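Local structure of protein-glutamine gamma-glutamyltransferase (Pseudomonas aeruginosa PAO1, 6G49) at residues A[79-90]-A[172-180]; A[184-195]-A[251-259]. The protein shows transglutaminase activity in vitro, joining protein glutamine and lysine side chains through its periplasmic domain, most of which is in this chain, and is critical for bacterial viability. One frame throughout, in Å; residues are numbered along the deposited sequence. Where two conformers were deposited one is given.

Contact 1. Residues A[79-90]-A[172-180]; sequences ERFDGRRWAQAP and TRWRNLQLP
The carbonyl oxygen of Pro90 is gripped end-on by Arg175, whose NH1 and NH2 both donate to this one atom, NH1 at 2.8 Å from Pro90 O. The oxygen lies at the guanidinium edge, in its plane, while Ala89 CB packs over the centre of one face. A bend at chi3 (-75°) brings the otherwise extended Arg175 chain to this carbonyl. Arg175 NH1 also forms a salt bridge with Glu79 OE1 (3.2 Å), but meets that oxygen from above, the guanidinium and carboxylate planes standing 83° apart. Asn176, just past the helix end, donates a nearly straight bond from ND2 to Glu79 OE2 (2.9 Å) and another to Thr172 O in the last turn. Gln91 and Arg262 also hold the carboxylate, so this buried charge is probably well compensated.

Gln178 imitates a neighbouring strand: its OE1 accepts from Phe81 N at 2.9 Å, on a lone pair, and its NE2 donates to Phe81 O at 2.8 Å. This pair of bonds fixes the amide's rotation. Pro180 CD then rests 3.8 Å from Phe81 CD2, with Pro180 CG against Gly83 N.

A classic beta bulge, Glu79 and Arg80 both facing Ala87, marks the strand end where Glu79 turns to Arg175 and Asn176. The contact thus joins the hairpin of strands 72-81 and 86-87 to the end of helix 170-175 and its following loop, beside helix 243-256 and strand 261-265.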
loop_
_atom_site.group_PDB
_atom_site.type_symbol
_atom_site.label_atom_id
_atom_site.label_comp_id
_atom_site.label_asym_id
_atom_site.label_seq_id
_atom_site.Cartn_x
_atom_site.Cartn_y
_atom_site.Cartn_z
ATOM N N GLU A 79 2.386 1.098 -9.891
ATOM C CA GLU A 79 1.735 2.134 -10.668
ATOM C C GLU A 79 1.215 1.652 -12.008
ATOM O O GLU A 79 0.572 2.470 -12.706
ATOM C CB GLU A 79 2.712 3.297 -10.861
ATOM C CG GLU A 79 2.963 4.086 -9.589
ATOM C CD GLU A 79 4.153 5.029 -9.656
ATOM O OE1 GLU A 79 5.228 4.534 -9.944
ATOM O OE2 GLU A 79 3.941 6.234 -9.398
ATOM N N ARG A 80 1.514 0.445 -12.427
ATOM C CA ARG A 80 1.117 -0.062 -13.747
ATOM C C ARG A 80 0.067 -1.149 -13.535
ATOM O O ARG A 80 0.271 -2.033 -12.732
ATOM C CB ARG A 80 2.296 -0.720 -14.454
ATOM C CG ARG A 80 3.357 0.309 -14.787
ATOM C CD ARG A 80 4.498 -0.361 -15.490
ATOM N NE ARG A 80 5.313 0.637 -16.132
ATOM C CZ ARG A 80 6.560 0.420 -16.537
ATOM N NH1 ARG A 80 7.121 -0.757 -16.309
ATOM N NH2 ARG A 80 7.226 1.392 -17.149
ATOM N N PHE A 81 -1.063 -1.026 -14.212
ATOM C CA PHE A 81 -2.074 -2.068 -14.173
ATOM C C PHE A 81 -2.341 -2.581 -15.574
ATOM O O PHE A 81 -2.742 -1.777 -16.424
ATOM C CB PHE A 81 -3.380 -1.547 -13.594
ATOM C CG PHE A 81 -4.437 -2.611 -13.487
ATOM C CD1 PHE A 81 -4.207 -3.748 -12.723
ATOM C CD2 PHE A 81 -5.642 -2.468 -14.158
ATOM C CE1 PHE A 81 -5.160 -4.754 -12.649
ATOM C CE2 PHE A 81 -6.600 -3.461 -14.068
ATOM C CZ PHE A 81 -6.383 -4.562 -13.256
ATOM N N ASP A 82 -2.200 -3.898 -15.802
ATOM C CA ASP A 82 -2.298 -4.466 -17.184
ATOM C C ASP A 82 -3.611 -5.191 -17.407
ATOM O O ASP A 82 -3.763 -5.823 -18.429
ATOM C CB ASP A 82 -1.116 -5.365 -17.523
ATOM C CG ASP A 82 -1.086 -6.674 -16.766
ATOM O OD1 ASP A 82 -2.007 -6.922 -15.998
ATOM O OD2 ASP A 82 -0.141 -7.419 -16.995
ATOM N N GLY A 83 -4.552 -5.056 -16.475
ATOM C CA GLY A 83 -5.821 -5.740 -16.531
ATOM C C GLY A 83 -5.853 -7.000 -15.677
ATOM O O GLY A 83 -6.950 -7.514 -15.422
ATOM N N ARG A 84 -4.687 -7.490 -15.253
ATOM C CA ARG A 84 -4.521 -8.677 -14.348
ATOM C C ARG A 84 -3.695 -8.297 -13.102
ATOM O O ARG A 84 -4.091 -8.497 -11.949
ATOM C CB ARG A 84 -3.827 -9.841 -15.081
ATOM C CG ARG A 84 -2.597 -9.448 -15.895
ATOM C CD ARG A 84 -1.630 -10.523 -16.381
ATOM N NE ARG A 84 -0.251 -10.045 -16.366
ATOM C CZ ARG A 84 0.716 -10.546 -17.112
ATOM N NH1 ARG A 84 1.972 -10.500 -16.702
ATOM N NH2 ARG A 84 0.423 -11.108 -18.269
ATOM N N ARG A 85 -2.526 -7.730 -13.328
ATOM C CA ARG A 85 -1.522 -7.533 -12.284
ATOM C C ARG A 85 -1.193 -6.049 -12.190
ATOM O O ARG A 85 -1.207 -5.324 -13.186
ATOM C CB ARG A 85 -0.195 -8.243 -12.568
ATOM C CG ARG A 85 -0.298 -9.739 -12.825
ATOM C CD ARG A 85 1.082 -10.304 -13.154
ATOM N NE ARG A 85 1.971 -10.401 -11.993
ATOM C CZ ARG A 85 1.826 -11.230 -10.947
ATOM N NH1 ARG A 85 0.822 -12.098 -10.873
ATOM N NH2 ARG A 85 2.714 -11.194 -9.970
ATOM N N TRP A 86 -0.940 -5.625 -10.948
ATOM C CA TRP A 86 -0.337 -4.365 -10.642
ATOM C C TRP A 86 1.182 -4.553 -10.550
ATOM O O TRP A 86 1.677 -5.625 -10.080
ATOM C CB TRP A 86 -0.896 -3.821 -9.334
ATOM C CG TRP A 86 -2.312 -3.349 -9.429
ATOM C CD1 TRP A 86 -3.464 -4.065 -9.296
ATOM C CD2 TRP A 86 -2.722 -2.021 -9.777
ATOM N NE1 TRP A 86 -4.550 -3.281 -9.544
ATOM C CE2 TRP A 86 -4.137 -2.007 -9.817
ATOM C CE3 TRP A 86 -2.014 -0.848 -10.030
ATOM C CZ2 TRP A 86 -4.868 -0.859 -10.083
ATOM C CZ3 TRP A 86 -2.745 0.288 -10.302
ATOM C CH2 TRP A 86 -4.150 0.291 -10.346
ATOM N N ALA A 87 1.939 -3.575 -11.072
ATOM C CA ALA A 87 3.387 -3.746 -11.123
ATOM C C ALA A 87 4.133 -2.436 -10.910
ATOM O O ALA A 87 3.641 -1.342 -11.232
ATOM C CB ALA A 87 3.839 -4.344 -12.446
ATOM N N GLN A 88 5.313 -2.599 -10.351
ATOM C CA GLN A 88 6.256 -1.475 -10.145
ATOM C C GLN A 88 6.673 -0.901 -11.513
ATOM O O GLN A 88 6.953 -1.679 -12.451
ATOM C CB GLN A 88 7.522 -1.959 -9.411
ATOM C CG GLN A 88 8.522 -0.897 -9.078
ATOM C CD GLN A 88 9.698 -1.451 -8.298
ATOM O OE1 GLN A 88 10.332 -2.432 -8.715
ATOM N NE2 GLN A 88 9.886 -0.861 -7.131
ATOM N N ALA A 89 6.744 0.417 -11.536
ATOM C CA ALA A 89 7.340 1.201 -12.665
ATOM C C ALA A 89 8.741 1.629 -12.264
ATOM O O ALA A 89 9.066 1.784 -11.108
ATOM C CB ALA A 89 6.454 2.351 -12.991
ATOM N N PRO A 90 9.600 1.999 -13.227
ATOM C CA PRO A 90 10.853 2.671 -12.870
ATOM C C PRO A 90 10.654 4.007 -12.162
ATOM O O PRO A 90 9.725 4.735 -12.464
ATOM C CB PRO A 90 11.540 2.865 -14.220
ATOM C CG PRO A 90 10.829 1.955 -15.168
ATOM C CD PRO A 90 9.400 1.774 -14.655
ATOM N N THR A 172 4.386 11.821 -13.485
ATOM C CA THR A 172 3.833 11.037 -12.363
ATOM C C THR A 172 2.300 11.043 -12.391
ATOM O O THR A 172 1.618 10.039 -12.208
ATOM C CB THR A 172 4.348 11.565 -11.027
ATOM O OG1 THR A 172 5.768 11.516 -11.143
ATOM C CG2 THR A 172 3.916 10.655 -9.904
ATOM N N ARG A 173 1.741 12.220 -12.641
ATOM C CA ARG A 173 0.305 12.371 -12.796
ATOM C C ARG A 173 -0.221 11.457 -13.917
ATOM O O ARG A 173 -1.201 10.734 -13.717
ATOM C CB ARG A 173 -0.066 13.836 -12.999
ATOM C CG ARG A 173 -1.541 14.141 -12.889
ATOM C CD ARG A 173 -1.754 15.668 -13.024
ATOM N NE ARG A 173 -3.053 16.113 -12.676
ATOM C CZ ARG A 173 -3.276 17.393 -12.371
ATOM N NH1 ARG A 173 -2.257 18.241 -12.356
ATOM N NH2 ARG A 173 -4.481 17.773 -12.059
ATOM N N TRP A 174 0.397 11.525 -15.109
ATOM C CA TRP A 174 -0.019 10.767 -16.238
ATOM C C TRP A 174 0.057 9.269 -15.946
ATOM O O TRP A 174 -0.860 8.479 -16.275
ATOM C CB TRP A 174 0.807 11.120 -17.480
ATOM C CG TRP A 174 0.194 10.720 -18.774
ATOM C CD1 TRP A 174 0.418 9.645 -19.576
ATOM C CD2 TRP A 174 -0.852 11.472 -19.411
ATOM N NE1 TRP A 174 -0.433 9.688 -20.661
ATOM C CE2 TRP A 174 -1.240 10.762 -20.560
ATOM C CE3 TRP A 174 -1.468 12.681 -19.091
ATOM C CZ2 TRP A 174 -2.185 11.288 -21.463
ATOM C CZ3 TRP A 174 -2.408 13.184 -19.967
ATOM C CH2 TRP A 174 -2.754 12.476 -21.118
ATOM N N ARG A 175 1.181 8.844 -15.379
ATOM C CA ARG A 175 1.437 7.436 -15.079
ATOM C C ARG A 175 0.340 6.898 -14.143
ATOM O O ARG A 175 -0.077 5.753 -14.313
ATOM C CB ARG A 175 2.803 7.327 -14.404
ATOM C CG ARG A 175 3.071 5.984 -13.751
ATOM C CD ARG A 175 4.405 6.055 -13.028
ATOM N NE ARG A 175 5.507 6.001 -13.948
ATOM C CZ ARG A 175 6.778 5.790 -13.586
ATOM N NH1 ARG A 175 7.054 5.698 -12.289
ATOM N NH2 ARG A 175 7.715 5.574 -14.523
ATOM N N ASN A 176 -0.114 7.751 -13.209
ATOM C CA ASN A 176 -1.050 7.322 -12.195
ATOM C C ASN A 176 -2.503 7.514 -12.606
ATOM O O ASN A 176 -3.400 7.425 -11.761
ATOM C CB ASN A 176 -0.679 7.934 -10.846
ATOM C CG ASN A 176 0.503 7.211 -10.276
ATOM O OD1 ASN A 176 0.383 6.049 -9.922
ATOM N ND2 ASN A 176 1.680 7.823 -10.328
ATOM N N LEU A 177 -2.726 7.798 -13.911
ATOM C CA LEU A 177 -4.050 7.734 -14.505
ATOM C C LEU A 177 -4.159 6.611 -15.535
ATOM O O LEU A 177 -5.219 6.519 -16.195
ATOM C CB LEU A 177 -4.347 9.121 -15.085
ATOM C CG LEU A 177 -4.658 10.183 -14.047
ATOM C CD1 LEU A 177 -4.561 11.577 -14.656
ATOM C CD2 LEU A 177 -5.990 10.022 -13.315
ATOM N N GLN A 178 -3.131 5.787 -15.664
ATOM C CA GLN A 178 -3.030 4.718 -16.635
ATOM C C GLN A 178 -4.021 3.600 -16.342
ATOM O O GLN A 178 -4.060 3.099 -15.218
ATOM C CB GLN A 178 -1.636 4.107 -16.656
ATOM C CG GLN A 178 -1.421 2.937 -17.590
ATOM C CD GLN A 178 -1.717 1.603 -16.927
ATOM O OE1 GLN A 178 -1.333 1.413 -15.755
ATOM N NE2 GLN A 178 -2.383 0.684 -17.665
ATOM N N LEU A 179 -4.790 3.183 -17.340
ATOM C CA LEU A 179 -5.569 1.938 -17.311
ATOM C C LEU A 179 -5.515 1.307 -18.687
ATOM O O LEU A 179 -5.378 2.030 -19.690
ATOM C CB LEU A 179 -7.035 2.164 -16.959
ATOM C CG LEU A 179 -7.294 2.596 -15.532
ATOM C CD1 LEU A 179 -8.743 2.957 -15.307
ATOM C CD2 LEU A 179 -6.859 1.550 -14.541
ATOM N N PRO A 180 -5.751 -0.009 -18.795
ATOM C CA PRO A 180 -6.012 -0.597 -20.117
ATOM C C PRO A 180 -7.257 0.057 -20.698
ATOM O O PRO A 180 -8.184 0.378 -19.988
ATOM C CB PRO A 180 -6.240 -2.105 -19.855
ATOM C CG PRO A 180 -5.696 -2.315 -18.440
ATOM C CD PRO A 180 -5.862 -1.009 -17.699
HETATM O O HOH W 1 6.286 7.501 -9.637
#

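Contact 2. Residues A[184-195]-A[251-259]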
loop_
_atom_site.group_PDB
_atom_site.type_symbol
_atom_site.label_atom_id
_atom_site.label_comp_id
_atom_site.label_asym_id
_atom_site.label_seq_id
_atom_site.Cartn_x
_atom_site.Cartn_y
_atom_site.Cartn_z
ATOM N N ASN A 184 -13.141 -4.554 -17.824
ATOM C CA ASN A 184 -13.791 -3.967 -16.640
ATOM C C ASN A 184 -14.698 -2.804 -16.949
ATOM O O ASN A 184 -14.645 -1.742 -16.319
ATOM C CB ASN A 184 -12.730 -3.624 -15.584
ATOM C CG ASN A 184 -11.995 -4.843 -15.107
ATOM O OD1 ASN A 184 -12.631 -5.785 -14.562
ATOM N ND2 ASN A 184 -10.681 -4.885 -15.331
ATOM N N PRO A 185 -15.649 -2.958 -17.912
ATOM C CA PRO A 185 -16.554 -1.874 -18.251
ATOM C C PRO A 185 -17.483 -1.471 -17.089
ATOM O O PRO A 185 -17.840 -0.314 -16.955
ATOM C CB PRO A 185 -17.370 -2.489 -19.414
ATOM C CG PRO A 185 -17.329 -3.988 -19.166
ATOM C CD PRO A 185 -15.902 -4.209 -18.663
ATOM N N ARG A 186 -17.861 -2.426 -16.231
ATOM C CA ARG A 186 -18.765 -2.086 -15.135
ATOM C C ARG A 186 -18.072 -1.120 -14.147
ATOM O O ARG A 186 -18.663 -0.205 -13.618
ATOM C CB ARG A 186 -19.362 -3.336 -14.477
ATOM C CG ARG A 186 -20.348 -4.092 -15.377
ATOM C CD ARG A 186 -20.958 -5.303 -14.651
ATOM N NE ARG A 186 -20.061 -6.451 -14.536
ATOM C CZ ARG A 186 -20.203 -7.487 -13.698
ATOM N NH1 ARG A 186 -21.209 -7.521 -12.825
ATOM N NH2 ARG A 186 -19.331 -8.478 -13.755
ATOM N N ALA A 187 -16.802 -1.395 -13.841
ATOM C CA ALA A 187 -16.073 -0.562 -12.925
ATOM C C ALA A 187 -15.847 0.838 -13.505
ATOM O O ALA A 187 -15.911 1.837 -12.751
ATOM C CB ALA A 187 -14.767 -1.243 -12.561
ATOM N N ARG A 188 -15.616 0.914 -14.830
ATOM C CA ARG A 188 -15.489 2.186 -15.501
ATOM C C ARG A 188 -16.808 2.956 -15.419
ATOM O O ARG A 188 -16.823 4.161 -15.166
ATOM C CB ARG A 188 -15.035 1.995 -16.949
ATOM C CG ARG A 188 -13.552 1.705 -17.122
ATOM C CD ARG A 188 -13.284 1.363 -18.574
ATOM N NE ARG A 188 -12.384 0.234 -18.704
ATOM C CZ ARG A 188 -11.061 0.334 -18.811
ATOM N NH1 ARG A 188 -10.491 1.507 -19.064
ATOM N NH2 ARG A 188 -10.308 -0.740 -18.652
ATOM N N ALA A 189 -17.940 2.249 -15.584
ATOM C CA ALA A 189 -19.275 2.919 -15.444
ATOM C C ALA A 189 -19.487 3.476 -14.028
ATOM O O ALA A 189 -19.971 4.581 -13.825
ATOM C CB ALA A 189 -20.385 1.939 -15.817
ATOM N N LEU A 190 -19.105 2.691 -13.006
ATOM C CA LEU A 190 -19.173 3.156 -11.653
ATOM C C LEU A 190 -18.328 4.421 -11.471
ATOM O O LEU A 190 -18.769 5.353 -10.842
ATOM C CB LEU A 190 -18.731 2.037 -10.709
ATOM C CG LEU A 190 -18.614 2.422 -9.242
ATOM C CD1 LEU A 190 -19.960 2.790 -8.612
ATOM C CD2 LEU A 190 -17.953 1.314 -8.435
ATOM N N ALA A 191 -17.080 4.411 -11.987
ATOM C CA ALA A 191 -16.187 5.533 -11.854
ATOM C C ALA A 191 -16.808 6.800 -12.489
ATOM O O ALA A 191 -16.743 7.870 -11.945
ATOM C CB ALA A 191 -14.882 5.222 -12.519
ATOM N N ASP A 192 -17.429 6.598 -13.641
ATOM C CA ASP A 192 -18.144 7.709 -14.339
ATOM C C ASP A 192 -19.258 8.311 -13.481
ATOM O O ASP A 192 -19.356 9.504 -13.382
ATOM C CB ASP A 192 -18.806 7.207 -15.620
ATOM C CG ASP A 192 -17.806 6.892 -16.707
ATOM O OD1 ASP A 192 -16.637 7.331 -16.557
ATOM O OD2 ASP A 192 -18.190 6.165 -17.677
ATOM N N GLU A 193 -20.037 7.445 -12.857
ATOM C CA GLU A 193 -21.164 7.835 -12.023
ATOM C C GLU A 193 -20.610 8.577 -10.809
ATOM O O GLU A 193 -21.112 9.627 -10.414
ATOM C CB GLU A 193 -22.010 6.608 -11.654
ATOM C CG GLU A 193 -22.698 5.959 -12.845
ATOM C CD GLU A 193 -23.090 4.504 -12.681
ATOM O OE1 GLU A 193 -23.141 4.039 -11.529
ATOM O OE2 GLU A 193 -23.337 3.835 -13.712
ATOM N N LEU A 194 -19.544 8.020 -10.196
ATOM C CA LEU A 194 -18.994 8.691 -9.057
ATOM C C LEU A 194 -18.430 10.073 -9.404
ATOM O O LEU A 194 -18.534 10.991 -8.581
ATOM C CB LEU A 194 -17.888 7.827 -8.423
ATOM C CG LEU A 194 -18.388 6.635 -7.620
ATOM C CD1 LEU A 194 -17.269 5.624 -7.417
ATOM C CD2 LEU A 194 -18.953 7.055 -6.283
ATOM N N ARG A 195 -17.737 10.190 -10.546
ATOM C CA ARG A 195 -17.112 11.440 -10.975
ATOM C C ARG A 195 -18.192 12.525 -11.168
ATOM O O ARG A 195 -17.992 13.675 -10.780
ATOM C CB ARG A 195 -16.367 11.213 -12.292
ATOM C CG ARG A 195 -15.630 12.423 -12.861
ATOM C CD ARG A 195 -14.928 12.084 -14.176
ATOM N NE ARG A 195 -13.840 13.008 -14.499
ATOM C CZ ARG A 195 -12.754 12.690 -15.198
ATOM N NH1 ARG A 195 -12.680 11.539 -15.840
ATOM N NH2 ARG A 195 -11.739 13.524 -15.242
ATOM N N ALA A 251 -8.011 1.460 -6.549
ATOM C CA ALA A 251 -7.120 2.264 -7.384
ATOM C C ALA A 251 -7.661 2.342 -8.824
ATOM O O ALA A 251 -7.605 3.422 -9.451
ATOM C CB ALA A 251 -5.716 1.732 -7.348
ATOM N N PHE A 252 -8.162 1.233 -9.349
ATOM C CA PHE A 252 -8.778 1.186 -10.694
ATOM C C PHE A 252 -9.884 2.224 -10.806
ATOM O O PHE A 252 -9.884 3.040 -11.756
ATOM C CB PHE A 252 -9.302 -0.201 -11.011
ATOM C CG PHE A 252 -9.888 -0.316 -12.387
ATOM C CD1 PHE A 252 -11.141 0.198 -12.668
ATOM C CD2 PHE A 252 -9.163 -0.931 -13.374
ATOM C CE1 PHE A 252 -11.652 0.121 -13.957
ATOM C CE2 PHE A 252 -9.672 -1.022 -14.680
ATOM C CZ PHE A 252 -10.928 -0.514 -14.947
ATOM N N VAL A 253 -10.834 2.192 -9.868
ATOM C CA VAL A 253 -12.006 3.062 -9.948
ATOM C C VAL A 253 -11.579 4.514 -9.825
ATOM O O VAL A 253 -12.063 5.376 -10.569
ATOM C CB VAL A 253 -13.086 2.687 -8.918
ATOM C CG1 VAL A 253 -14.237 3.690 -8.915
ATOM C CG2 VAL A 253 -13.596 1.316 -9.218
ATOM N N LEU A 254 -10.608 4.822 -8.939
ATOM C CA LEU A 254 -10.123 6.214 -8.801
ATOM C C LEU A 254 -9.496 6.695 -10.112
ATOM O O LEU A 254 -9.814 7.829 -10.569
ATOM C CB LEU A 254 -9.148 6.337 -7.628
ATOM C CG LEU A 254 -9.727 6.147 -6.229
ATOM C CD1 LEU A 254 -8.623 6.231 -5.207
ATOM C CD2 LEU A 254 -10.837 7.130 -5.896
ATOM N N ARG A 255 -8.675 5.890 -10.739
ATOM C CA ARG A 255 -8.036 6.295 -11.953
ATOM C C ARG A 255 -9.095 6.493 -13.035
ATOM O O ARG A 255 -8.979 7.464 -13.859
ATOM C CB ARG A 255 -7.088 5.236 -12.471
ATOM C CG ARG A 255 -5.816 5.108 -11.642
ATOM C CD ARG A 255 -4.800 4.258 -12.341
ATOM N NE ARG A 255 -3.534 4.215 -11.583
ATOM C CZ ARG A 255 -2.402 3.701 -11.975
ATOM N NH1 ARG A 255 -2.276 3.060 -13.134
ATOM N NH2 ARG A 255 -1.319 3.880 -11.184
ATOM N N ALA A 256 -10.094 5.613 -13.074
ATOM C CA ALA A 256 -11.159 5.719 -14.103
ATOM C C ALA A 256 -12.006 6.964 -13.858
ATOM O O ALA A 256 -12.640 7.448 -14.842
ATOM C CB ALA A 256 -11.972 4.467 -14.187
ATOM N N ALA A 257 -12.053 7.491 -12.649
ATOM C CA ALA A 257 -12.761 8.711 -12.295
ATOM C C ALA A 257 -11.869 9.957 -12.462
ATOM O O ALA A 257 -12.255 11.030 -12.062
ATOM C CB ALA A 257 -13.238 8.665 -10.875
ATOM N N GLY A 258 -10.636 9.795 -12.933
ATOM C CA GLY A 258 -9.722 10.910 -13.168
ATOM C C GLY A 258 -8.925 11.358 -11.956
ATOM O O GLY A 258 -8.376 12.426 -11.985
ATOM N N ILE A 259 -8.779 10.489 -10.933
ATOM C CA ILE A 259 -8.039 10.772 -9.709
ATOM C C ILE A 259 -6.756 9.948 -9.775
ATOM O O ILE A 259 -6.843 8.714 -9.834
ATOM C CB ILE A 259 -8.861 10.447 -8.435
ATOM C CG1 ILE A 259 -10.139 11.283 -8.383
ATOM C CG2 ILE A 259 -7.983 10.660 -7.200
ATOM C CD1 ILE A 259 -11.083 10.969 -7.277
HETATM O O HOH W 2 -14.447 5.678 -16.579
#
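Phe252 lays the outer end of its ring across the first turn of helix 185-197, where CZ meets Asn184 CB and CE1 meets Ala187 CB, each at 3.7 Å. With CG anti to the backbone N (chi1 -178°), the ring reaches out from its own helix to Asn184, Ala187 and Arg188. Arg188 crosses it at about a right angle: Phe252 CZ lies over one guanidinium face, off centre, and Arg188 NH2 sits at the ring edge, 3.8 Å from CZ, the two planes 88° apart. The bend at chi3 belongs to one of two deposited conformers, in which NH1 donates to Pro180 O and NH2 to Gly183 O.

Small residues let the helices of this transglutaminase-like domain come close: the axes of 185-195 and 251-256 approach to 8.2 Å, with a crossing angle of -55°. Ala191 CB lies 3.4 Å from Ala256 CB, tighter than usual for two carbons, and equally near Val253 O. Val253 divides its work: CG1 packs against Ala191 CB and, at 3.9 Å, against Leu194 CD1, whereas CG2 faces Leu190 CD2 and Ala187 CB.

Past Ala256, helix 243-256 finishes in a Schellman motif at Gly258. In the conformer given, Arg195 runs extended alongside it; Ala257 O and Gly258 CA lie over one guanidinium face, without a hydrogen bond. A phosphate, probably from the crystallisation liquor, lies about 3 Å from this side chain.

In the fold
Helix 243-256 ties the two contacts together. Contact 2 uses the side of it that faces helix 185-197, while Arg255, pointing away from that interface, bonds to Gln178 O and Glu79 O of contact 1. Pro180 O in turn accepts from Arg188, and Leu179 touches Phe252 and Ala256, so the loop 176-180 is held by helices 243-256 and 185-197. Contact 1, only partly buried, works mainly through charged groups, amides and backbone carbonyls where a hairpin meets a helix end. Contact 2 is more buried and largely apolar, with no hydrogen bond between its segments; Arg195 lies at its exposed margin. Their centres are about 15 Å apart, and both lie away from the probable catalytic residues.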